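Local coordinates for protein lectin 2 (Agrocybe aegerita, PDB 4TQJ) that binds sugars as a lectin, recognising N-acetylglucosamine at the non-reducing end of glycans, and probably folds as a beta-propeller, at residues Ala177-Thr180 against Leu185-Val188; Phe196-Asn201 against Ala207-Val212; Ile213-Phe216 against Gly222-Ile225; Val232-Leu235 against Ala241-Ile244. The protein carries 1 engineered substitution. All blocks are in the same frame, centred on the assembly; numbering follows the deposited sequence.

Interaction 1 of 4, residues Ala177-Thr180 against Leu185-Val188; sequences ADVT and LDIV
The carboxylate of D186 reaches across the turn and takes two backbone N-H groups on one oxygen. V179 N bonds D186 OD2 at 2.8 Å, nearly along the C-O axis. T180 N bonds the same OD2 at 3.0 Å from the syn side, 30° out of the carboxylate plane. T180 OG1 adds a weak bond to the same D186 OD2. With CG anti to its own carbonyl carbon (chi1 -47°), D186 swings this oxygen over the start of the loop. Two backbone bonds join A177 and D186 as an antiparallel hydrogen-bonded pair. D178 OD1 lies 3.3 Å from D186 OD2, with the carboxylate planes 70° apart. This closeness of like charges is probably eased by the N-H groups on each, since D178 bonds the amides of G181 and G183 inside the loop. Beyond the polar part, V179 CG1 rests on V188 CG2 at 3.8 Å. L185 turns its CD2 back onto A177 CA. The contact closes the turn between strands 173-177 and 186-190 in an FG-GAP-like repeat. D186 OD1 bonds N200 N, and A177 packs on V4 of strand 4-5 and V232 of strand 230-233.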
loop_
_atom_site.group_PDB
_atom_site.type_symbol
_atom_site.label_atom_id
_atom_site.label_comp_id
_atom_site.label_asym_id
_atom_site.label_seq_id
_atom_site.Cartn_x
_atom_site.Cartn_y
_atom_site.Cartn_z
ATOM N N ALA A 177 15.325 -13.944 14.316
ATOM C CA ALA A 177 16.073 -13.058 13.439
ATOM C C ALA A 177 16.991 -13.890 12.571
ATOM O O ALA A 177 17.405 -14.968 12.964
ATOM C CB ALA A 177 16.889 -12.062 14.259
ATOM N N ASP A 178 17.323 -13.387 11.393
ATOM C CA ASP A 178 18.308 -14.066 10.574
ATOM C C ASP A 178 19.699 -13.658 11.026
ATOM O O ASP A 178 20.142 -12.540 10.751
ATOM C CB ASP A 178 18.125 -13.726 9.096
ATOM C CG ASP A 178 19.035 -14.544 8.206
ATOM O OD1 ASP A 178 19.684 -15.472 8.728
ATOM O OD2 ASP A 178 19.104 -14.260 6.997
ATOM N N VAL A 179 20.371 -14.558 11.743
ATOM C CA VAL A 179 21.749 -14.329 12.162
ATOM C C VAL A 179 22.720 -15.187 11.345
ATOM O O VAL A 179 23.897 -14.851 11.231
ATOM C CB VAL A 179 21.953 -14.620 13.662
ATOM C CG1 VAL A 179 21.051 -13.740 14.514
ATOM C CG2 VAL A 179 21.677 -16.081 13.966
ATOM N N THR A 180 22.240 -16.291 10.771
ATOM C CA THR A 180 23.126 -17.175 10.002
ATOM C C THR A 180 23.408 -16.640 8.610
ATOM O O THR A 180 24.377 -17.048 7.973
ATOM C CB THR A 180 22.565 -18.594 9.831
ATOM O OG1 THR A 180 21.369 -18.544 9.044
ATOM C CG2 THR A 180 22.283 -19.239 11.181
ATOM N N LEU A 185 14.545 -16.918 9.230
ATOM C CA LEU A 185 14.555 -16.478 10.626
ATOM C C LEU A 185 15.072 -17.547 11.585
ATOM O O LEU A 185 14.507 -18.631 11.670
ATOM C CB LEU A 185 13.155 -16.063 11.051
ATOM C CG LEU A 185 12.608 -14.797 10.399
ATOM C CD1 LEU A 185 11.163 -14.588 10.804
ATOM C CD2 LEU A 185 13.452 -13.596 10.772
ATOM N N ASP A 186 16.126 -17.228 12.330
ATOM C CA ASP A 186 16.654 -18.157 13.327
ATOM C C ASP A 186 16.096 -17.842 14.707
ATOM O O ASP A 186 15.448 -16.815 14.888
ATOM C CB ASP A 186 18.175 -18.080 13.348
ATOM C CG ASP A 186 18.757 -18.123 11.956
ATOM O OD1 ASP A 186 18.431 -19.087 11.228
ATOM O OD2 ASP A 186 19.496 -17.186 11.585
ATOM N N ILE A 187 16.332 -18.739 15.662
ATOM C CA ILE A 187 15.952 -18.503 17.046
ATOM C C ILE A 187 17.149 -17.919 17.802
ATOM O O ILE A 187 18.248 -18.472 17.779
ATOM C CB ILE A 187 15.493 -19.800 17.748
ATOM C CG1 ILE A 187 14.175 -20.307 17.142
ATOM C CG2 ILE A 187 15.361 -19.565 19.260
ATOM C CD1 ILE A 187 13.735 -21.695 17.635
ATOM N N VAL A 188 16.934 -16.781 18.438
ATOM C CA VAL A 188 17.960 -16.152 19.249
ATOM C C VAL A 188 17.466 -16.086 20.682
ATOM O O VAL A 188 16.494 -15.391 20.965
ATOM C CB VAL A 188 18.240 -14.724 18.780
ATOM C CG1 VAL A 188 19.288 -14.090 19.675
ATOM C CG2 VAL A 188 18.680 -14.719 17.314
#

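Interaction 2 of 4, residues Phe196-Asn201 against Ala207-Val212; sequences FISRNN and APAKSV
A beta hairpin of strands 195-198 and 210-213 holds this contact, and its arms meet from F196-S211 down to R199-A207. The central pair is I197 with K210, an antiparallel hydrogen-bonded pair. I197 N meets K210 O at 2.9 Å in the carbonyl plane, and K210 N returns a bond to I197 O. F196 and S211 form the adjoining non-hydrogen-bonded pair. F196 CA also makes a CH...O contact with K210 O at 3.2 Å. Toward the turn, S198 OG donates to A207 O at 3.1 Å. The hydroxyl lies anti to its own carbonyl carbon (chi1 -81°), which aims it at the other arm. One residue on, A207 N bonds R199 O at 2.9 Å. The hairpin follows strands 173-177 and 186-190 in an antiparallel sheet that strand 4-5 extends on the far side. The four longer strands follow each other as in a propeller blade, and the hairpin lies within an FG-GAP-like repeat. On the face that carries F196 and S211, the F196 ring has the K210 carbonyl carbon at its edge, and its CE1 comes to S211 CB at 4.1 Å. The ring of H194 also meets F196, with planes at about 75°. I197 CG1 lies across both methyls of V212, 3.7 Å from V212 CG1 and nearly as close to CG2. I197 also packs on V188 of strand 186-190. A209 CB lies against S198 OG at 3.6 Å.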
loop_
_atom_site.group_PDB
_atom_site.type_symbol
_atom_site.label_atom_id
_atom_site.label_comp_id
_atom_site.label_asym_id
_atom_site.label_seq_id
_atom_site.Cartn_x
_atom_site.Cartn_y
_atom_site.Cartn_z
ATOM N N PHE A 196 22.080 -17.996 22.902
ATOM C CA PHE A 196 22.068 -19.220 22.113
ATOM C C PHE A 196 21.424 -18.913 20.770
ATOM O O PHE A 196 20.533 -18.069 20.685
ATOM C CB PHE A 196 21.213 -20.320 22.781
ATOM C CG PHE A 196 21.782 -20.872 24.071
ATOM C CD1 PHE A 196 22.727 -21.894 24.051
ATOM C CD2 PHE A 196 21.349 -20.389 25.303
ATOM C CE1 PHE A 196 23.248 -22.422 25.239
ATOM C CE2 PHE A 196 21.863 -20.910 26.492
ATOM C CZ PHE A 196 22.815 -21.929 26.459
ATOM N N ILE A 197 21.856 -19.610 19.730
ATOM C CA ILE A 197 21.189 -19.557 18.434
ATOM C C ILE A 197 20.753 -20.964 18.046
ATOM O O ILE A 197 21.484 -21.925 18.285
ATOM C CB ILE A 197 22.129 -19.055 17.326
ATOM C CG1 ILE A 197 22.711 -17.687 17.670
ATOM C CG2 ILE A 197 21.401 -19.018 15.971
ATOM C CD1 ILE A 197 21.695 -16.584 17.722
ATOM N N SER A 198 19.559 -21.089 17.473
ATOM C CA SER A 198 19.183 -22.296 16.746
ATOM C C SER A 198 18.931 -21.920 15.308
ATOM O O SER A 198 17.990 -21.178 15.013
ATOM C CB SER A 198 17.923 -22.933 17.314
ATOM O OG SER A 198 18.240 -23.699 18.444
ATOM N N ARG A 199 19.768 -22.438 14.419
ATOM C CA ARG A 199 19.725 -22.068 13.016
ATOM C C ARG A 199 18.480 -22.631 12.371
ATOM O O ARG A 199 18.153 -23.805 12.547
ATOM C CB ARG A 199 20.944 -22.624 12.276
ATOM C CG ARG A 199 22.225 -22.579 13.078
ATOM C CD ARG A 199 23.326 -23.420 12.435
ATOM N NE ARG A 199 23.925 -22.731 11.297
ATOM C CZ ARG A 199 24.885 -21.817 11.405
ATOM N NH1 ARG A 199 25.353 -21.487 12.606
ATOM N NH2 ARG A 199 25.371 -21.232 10.316
ATOM N N ASN A 200 17.796 -21.784 11.620
ATOM C CA ASN A 200 16.711 -22.218 10.764
ATOM C C ASN A 200 17.317 -22.854 9.526
ATOM O O ASN A 200 18.019 -22.195 8.769
ATOM C CB ASN A 200 15.854 -21.014 10.384
ATOM C CG ASN A 200 14.638 -21.389 9.570
ATOM O OD1 ASN A 200 14.659 -22.338 8.786
ATOM N ND2 ASN A 200 13.579 -20.626 9.733
ATOM N N ASN A 201 17.074 -24.144 9.329
ATOM C CA ASN A 201 17.702 -24.848 8.218
ATOM C C ASN A 201 17.150 -24.451 6.855
ATOM O O ASN A 201 17.845 -24.567 5.848
ATOM C CB ASN A 201 17.645 -26.365 8.425
ATOM C CG ASN A 201 18.600 -26.830 9.504
ATOM O OD1 ASN A 201 19.763 -26.426 9.524
ATOM N ND2 ASN A 201 18.109 -27.650 10.424
ATOM N N ALA A 207 18.248 -26.363 13.909
ATOM C CA ALA A 207 19.369 -27.082 14.508
ATOM C C ALA A 207 19.350 -26.970 16.032
ATOM O O ALA A 207 18.693 -26.086 16.593
ATOM C CB ALA A 207 20.676 -26.549 13.967
ATOM N N PRO A 208 20.062 -27.877 16.712
ATOM C CA PRO A 208 20.192 -27.766 18.166
ATOM C C PRO A 208 20.815 -26.427 18.575
ATOM O O PRO A 208 21.670 -25.901 17.856
ATOM C CB PRO A 208 21.118 -28.934 18.512
ATOM C CG PRO A 208 20.757 -29.969 17.485
ATOM C CD PRO A 208 20.542 -29.180 16.217
ATOM N N ALA A 209 20.382 -25.890 19.711
ATOM C CA ALA A 209 20.899 -24.616 20.194
ATOM C C ALA A 209 22.396 -24.683 20.450
ATOM O O ALA A 209 22.927 -25.693 20.914
ATOM C CB ALA A 209 20.168 -24.176 21.447
ATOM N N LYS A 210 23.072 -23.589 20.139
ATOM C CA LYS A 210 24.499 -23.491 20.344
ATOM C C LYS A 210 24.787 -22.133 20.976
ATOM O O LYS A 210 24.164 -21.134 20.613
ATOM C CB LYS A 210 25.209 -23.628 19.005
ATOM C CG LYS A 210 26.323 -22.628 18.769
ATOM C CD LYS A 210 27.686 -23.268 18.958
ATOM C CE LYS A 210 28.788 -22.375 18.403
ATOM N NZ LYS A 210 30.070 -23.134 18.308
ATOM N N SER A 211 25.713 -22.108 21.928
ATOM C CA SER A 211 26.090 -20.869 22.585
ATOM C C SER A 211 26.943 -20.025 21.651
ATOM O O SER A 211 27.849 -20.549 21.009
ATOM C CB SER A 211 26.871 -21.162 23.876
ATOM O OG SER A 211 27.382 -19.960 24.434
ATOM N N VAL A 212 26.675 -18.722 21.587
ATOM C CA VAL A 212 27.453 -17.842 20.721
ATOM C C VAL A 212 28.088 -16.633 21.413
ATOM O O VAL A 212 29.036 -16.062 20.885
ATOM C CB VAL A 212 26.626 -17.319 19.526
ATOM C CG1 VAL A 212 26.213 -18.473 18.611
ATOM C CG2 VAL A 212 25.421 -16.518 20.029
#

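Interaction 3 of 4, residues Ile213-Phe216 against Gly222-Ile225; sequences IDNF and GWKI
W223 holds its CG anti to its carbonyl carbon (chi1 -67°), and its second torsion turns the indole so that one face lies against the backbone of F216. F216 uses the same first torsion, which sets its ring beside the indole, the two side chains extending in a common direction. The contact belongs to the long loop between strands 210-213 and 230-233. This loop links the outer edge of one antiparallel sheet to the first strand of the next, as between successive blades of a beta-propeller. F216 CA sits over the five-membered ring of W223, 3.3 Å from its centroid and close to the ring normal, a CH-pi contact. The phenyl ring approaches the six-membered ring obliquely. Their centroids are 5.0 Å apart and the planes meet at 48°. The closest side-chain atoms of this pair are F216 CD1 and W223 CZ2, at 3.6 Å. F216 also packs on W252 and A254 of strand 251-254 and on I243 of strand 242-246, so its ring is packed against the next sheet. F216 O bonds R230 NH1, and W223 packs on R230 of strand 230-233 as well. The polar part of the contact rests on N215. Its amide plane stands 75° from the indole plane. N215 OD1 takes two N-H groups, which fix the rotation of the amide. F216 N donates to this oxygen from the adjacent residue at 2.9 Å, in the carbonyl plane. W223 NE1 donates to N215 OD1 at 3.0 Å, with the oxygen tilted from the indole plane.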
loop_
_atom_site.group_PDB
_atom_site.type_symbol
_atom_site.label_atom_id
_atom_site.label_comp_id
_atom_site.label_asym_id
_atom_site.label_seq_id
_atom_site.Cartn_x
_atom_site.Cartn_y
_atom_site.Cartn_z
ATOM N N ILE A 213 27.546 -16.221 22.554
ATOM C CA ILE A 213 28.123 -15.111 23.322
ATOM C C ILE A 213 27.978 -15.399 24.806
ATOM O O ILE A 213 26.935 -15.891 25.249
ATOM C CB ILE A 213 27.439 -13.751 23.025
ATOM C CG1 ILE A 213 27.356 -13.470 21.523
ATOM C CG2 ILE A 213 28.176 -12.601 23.726
ATOM C CD1 ILE A 213 26.382 -12.359 21.186
ATOM N N ASP A 214 29.022 -15.103 25.576
ATOM C CA ASP A 214 28.975 -15.293 27.022
ATOM C C ASP A 214 28.755 -13.940 27.679
ATOM O O ASP A 214 29.618 -13.435 28.406
ATOM C CB ASP A 214 30.272 -15.933 27.541
ATOM C CG ASP A 214 30.542 -17.296 26.924
ATOM O OD1 ASP A 214 29.589 -17.951 26.457
ATOM O OD2 ASP A 214 31.716 -17.720 26.913
ATOM N N ASN A 215 27.601 -13.350 27.388
ATOM C CA ASN A 215 27.283 -11.980 27.772
ATOM C C ASN A 215 25.815 -11.687 27.408
ATOM O O ASN A 215 25.103 -12.564 26.903
ATOM C CB ASN A 215 28.241 -10.986 27.089
ATOM C CG ASN A 215 28.611 -9.802 27.991
ATOM O OD1 ASN A 215 27.791 -9.313 28.767
ATOM N ND2 ASN A 215 29.861 -9.338 27.882
ATOM N N PHE A 216 25.367 -10.470 27.693
ATOM C CA PHE A 216 23.985 -10.073 27.468
ATOM C C PHE A 216 22.966 -10.926 28.232
ATOM O O PHE A 216 21.791 -10.960 27.873
ATOM C CB PHE A 216 23.643 -10.081 25.967
ATOM C CG PHE A 216 24.456 -9.116 25.150
ATOM C CD1 PHE A 216 24.290 -7.745 25.293
ATOM C CD2 PHE A 216 25.378 -9.577 24.224
ATOM C CE1 PHE A 216 25.035 -6.855 24.531
ATOM C CE2 PHE A 216 26.125 -8.697 23.462
ATOM C CZ PHE A 216 25.965 -7.332 23.613
ATOM N N GLY A 222 25.365 -9.619 34.059
ATOM C CA GLY A 222 24.358 -9.030 34.932
ATOM C C GLY A 222 23.210 -8.320 34.216
ATOM O O GLY A 222 22.631 -7.374 34.739
ATOM N N TRP A 223 22.878 -8.773 33.010
ATOM C CA TRP A 223 21.808 -8.159 32.218
ATOM C C TRP A 223 20.413 -8.510 32.757
ATOM O O TRP A 223 20.021 -9.669 32.726
ATOM C CB TRP A 223 21.944 -8.612 30.753
ATOM C CG TRP A 223 23.186 -8.052 30.122
ATOM C CD1 TRP A 223 24.472 -8.520 30.266
ATOM C CD2 TRP A 223 23.274 -6.890 29.294
ATOM N NE1 TRP A 223 25.346 -7.718 29.563
ATOM C CE2 TRP A 223 24.635 -6.707 28.963
ATOM C CE3 TRP A 223 22.333 -5.984 28.793
ATOM C CZ2 TRP A 223 25.077 -5.660 28.145
ATOM C CZ3 TRP A 223 22.771 -4.938 27.990
ATOM C CH2 TRP A 223 24.133 -4.782 27.679
ATOM N N LYS A 224 19.655 -7.517 33.231
ATOM C CA LYS A 224 18.330 -7.805 33.788
ATOM C C LYS A 224 17.163 -7.385 32.885
ATOM O O LYS A 224 17.211 -6.343 32.219
ATOM C CB LYS A 224 18.158 -7.169 35.163
ATOM C CG LYS A 224 19.226 -7.527 36.184
ATOM C CD LYS A 224 18.890 -6.799 37.480
ATOM C CE LYS A 224 20.069 -6.730 38.438
ATOM N NZ LYS A 224 19.752 -5.854 39.614
ATOM N N ILE A 225 16.109 -8.201 32.892
ATOM C CA ILE A 225 14.928 -7.952 32.064
ATOM C C ILE A 225 14.375 -6.512 32.177
ATOM O O ILE A 225 14.068 -5.866 31.175
ATOM C CB ILE A 225 13.823 -9.004 32.320
ATOM C CG1 ILE A 225 14.277 -10.363 31.788
ATOM C CG2 ILE A 225 12.518 -8.596 31.636
ATOM C CD1 ILE A 225 14.522 -10.355 30.264
#

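Interaction 4 of 4, residues Val232-Leu235 against Ala241-Ile244; sequences VADL and ADII
L235 and D242 run antiparallel alongside each other, the leucine chain passing over D242 CB while the carboxylate turns back to the leucine backbone. D242 CG is anti to its own carbonyl carbon (chi1 -54°), and this brings OD2 to L235 N. The bond is 2.8 Å long and nearly straight, at 166°, and meets the oxygen on its anti side. The other oxygen, D242 OD1, bonds N256 N, so both carboxylate oxygens are held. The D234 carboxylate is turned 39° from that of D242, with D234 OD1 3.4 Å from D242 OD2. D234 takes the amides of G237 and G239 and also T1 N at the chain start, which probably offset the like charges. The turn belongs to the beta hairpin of strands 230-233 and 242-246, the first two strands of a four-stranded antiparallel sheet. It lies in an FG-GAP-like repeat, consistent with the inner part of a propeller blade. A233 and D242 are a hydrogen-bonded pair: A233 N meets D242 O at 3.0 Å, and D242 N meets A233 O at 2.8 Å from above the carbonyl plane. V232 and I243 form the next pair, non-hydrogen-bonded. Their side chains project together from the same face, with CG1 of V232 3.9 Å from CG1 of I243. V232 also packs on F175 of strand 173-177. The end of L235 lies crosswise to the I244 side chain, L235 CD1 coming within 3.9 Å of I244 CB.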
loop_
_atom_site.group_PDB
_atom_site.type_symbol
_atom_site.label_atom_id
_atom_site.label_comp_id
_atom_site.label_asym_id
_atom_site.label_seq_id
_atom_site.Cartn_x
_atom_site.Cartn_y
_atom_site.Cartn_z
ATOM N N VAL A 232 18.003 -7.347 18.725
ATOM C CA VAL A 232 18.715 -7.893 17.574
ATOM C C VAL A 232 18.384 -7.050 16.355
ATOM O O VAL A 232 17.231 -6.698 16.136
ATOM C CB VAL A 232 18.383 -9.375 17.332
ATOM C CG1 VAL A 232 19.004 -10.220 18.432
ATOM C CG2 VAL A 232 16.881 -9.575 17.291
ATOM N N ALA A 233 19.393 -6.707 15.569
ATOM C CA ALA A 233 19.185 -5.740 14.502
ATOM C C ALA A 233 20.434 -5.673 13.665
ATOM O O ALA A 233 21.528 -5.830 14.187
ATOM C CB ALA A 233 18.871 -4.358 15.096
ATOM N N ASP A 234 20.280 -5.444 12.365
ATOM C CA ASP A 234 21.434 -5.286 11.505
ATOM C C ASP A 234 22.062 -3.923 11.728
ATOM O O ASP A 234 21.456 -2.902 11.402
ATOM C CB ASP A 234 21.039 -5.422 10.041
ATOM C CG ASP A 234 22.237 -5.483 9.131
ATOM O OD1 ASP A 234 23.374 -5.476 9.659
ATOM O OD2 ASP A 234 22.043 -5.567 7.898
ATOM N N LEU A 235 23.279 -3.929 12.273
ATOM C CA LEU A 235 24.040 -2.715 12.556
ATOM C C LEU A 235 25.205 -2.507 11.579
ATOM O O LEU A 235 25.957 -1.546 11.708
ATOM C CB LEU A 235 24.602 -2.790 13.987
ATOM C CG LEU A 235 23.563 -3.049 15.087
ATOM C CD1 LEU A 235 24.214 -3.059 16.478
ATOM C CD2 LEU A 235 22.434 -2.045 15.028
ATOM N N ALA A 241 21.557 -10.096 11.514
ATOM C CA ALA A 241 21.290 -9.451 12.793
ATOM C C ALA A 241 22.497 -9.433 13.743
ATOM O O ALA A 241 23.069 -10.473 14.074
ATOM C CB ALA A 241 20.101 -10.115 13.466
ATOM N N ASP A 242 22.866 -8.236 14.176
ATOM C CA ASP A 242 23.835 -8.068 15.256
ATOM C C ASP A 242 23.112 -7.947 16.586
ATOM O O ASP A 242 21.881 -7.951 16.630
ATOM C CB ASP A 242 24.699 -6.845 14.971
ATOM C CG ASP A 242 25.325 -6.921 13.600
ATOM O OD1 ASP A 242 26.313 -7.658 13.463
ATOM O OD2 ASP A 242 24.800 -6.299 12.654
ATOM N N ILE A 243 23.871 -7.865 17.672
ATOM C CA ILE A 243 23.259 -7.764 18.983
ATOM C C ILE A 243 23.688 -6.495 19.701
ATOM O O ILE A 243 24.855 -6.114 19.668
ATOM C CB ILE A 243 23.541 -9.005 19.829
ATOM C CG1 ILE A 243 22.786 -10.198 19.233
ATOM C CG2 ILE A 243 23.122 -8.784 21.262
ATOM C CD1 ILE A 243 23.108 -11.490 19.895
ATOM N N ILE A 244 22.720 -5.825 20.319
ATOM C CA ILE A 244 22.995 -4.602 21.051
ATOM C C ILE A 244 22.107 -4.538 22.278
ATOM O O ILE A 244 20.989 -5.037 22.269
ATOM C CB ILE A 244 22.824 -3.344 20.153
ATOM C CG1 ILE A 244 23.112 -2.057 20.934
ATOM C CG2 ILE A 244 21.429 -3.311 19.521
ATOM C CD1 ILE A 244 23.341 -0.823 20.045
#

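How the interactions relate
The four contacts follow one another along the chain and lead from one antiparallel sheet into the next. Interactions 1 and 2 share the first sheet, with centres 8 Å apart. L185 O and N200 ND2 make a probable hydrogen bond of 2.9 Å, and V179 CG2 packs on I197 CG2. Interaction 3 continues directly from interaction 2 in sequence. It reaches interaction 4 through I213 CD1 on I243 CD1, 3.6 Å apart. Interactions 1 and 4 look like equivalent turns of neighbouring sheets, each with an aspartate (D186, D242) taking a loop N-H. Their centres are 11 Å apart. D178 O and A241 N make a probable bond of 2.9 Å between them. Interactions 2 and 4 do not touch.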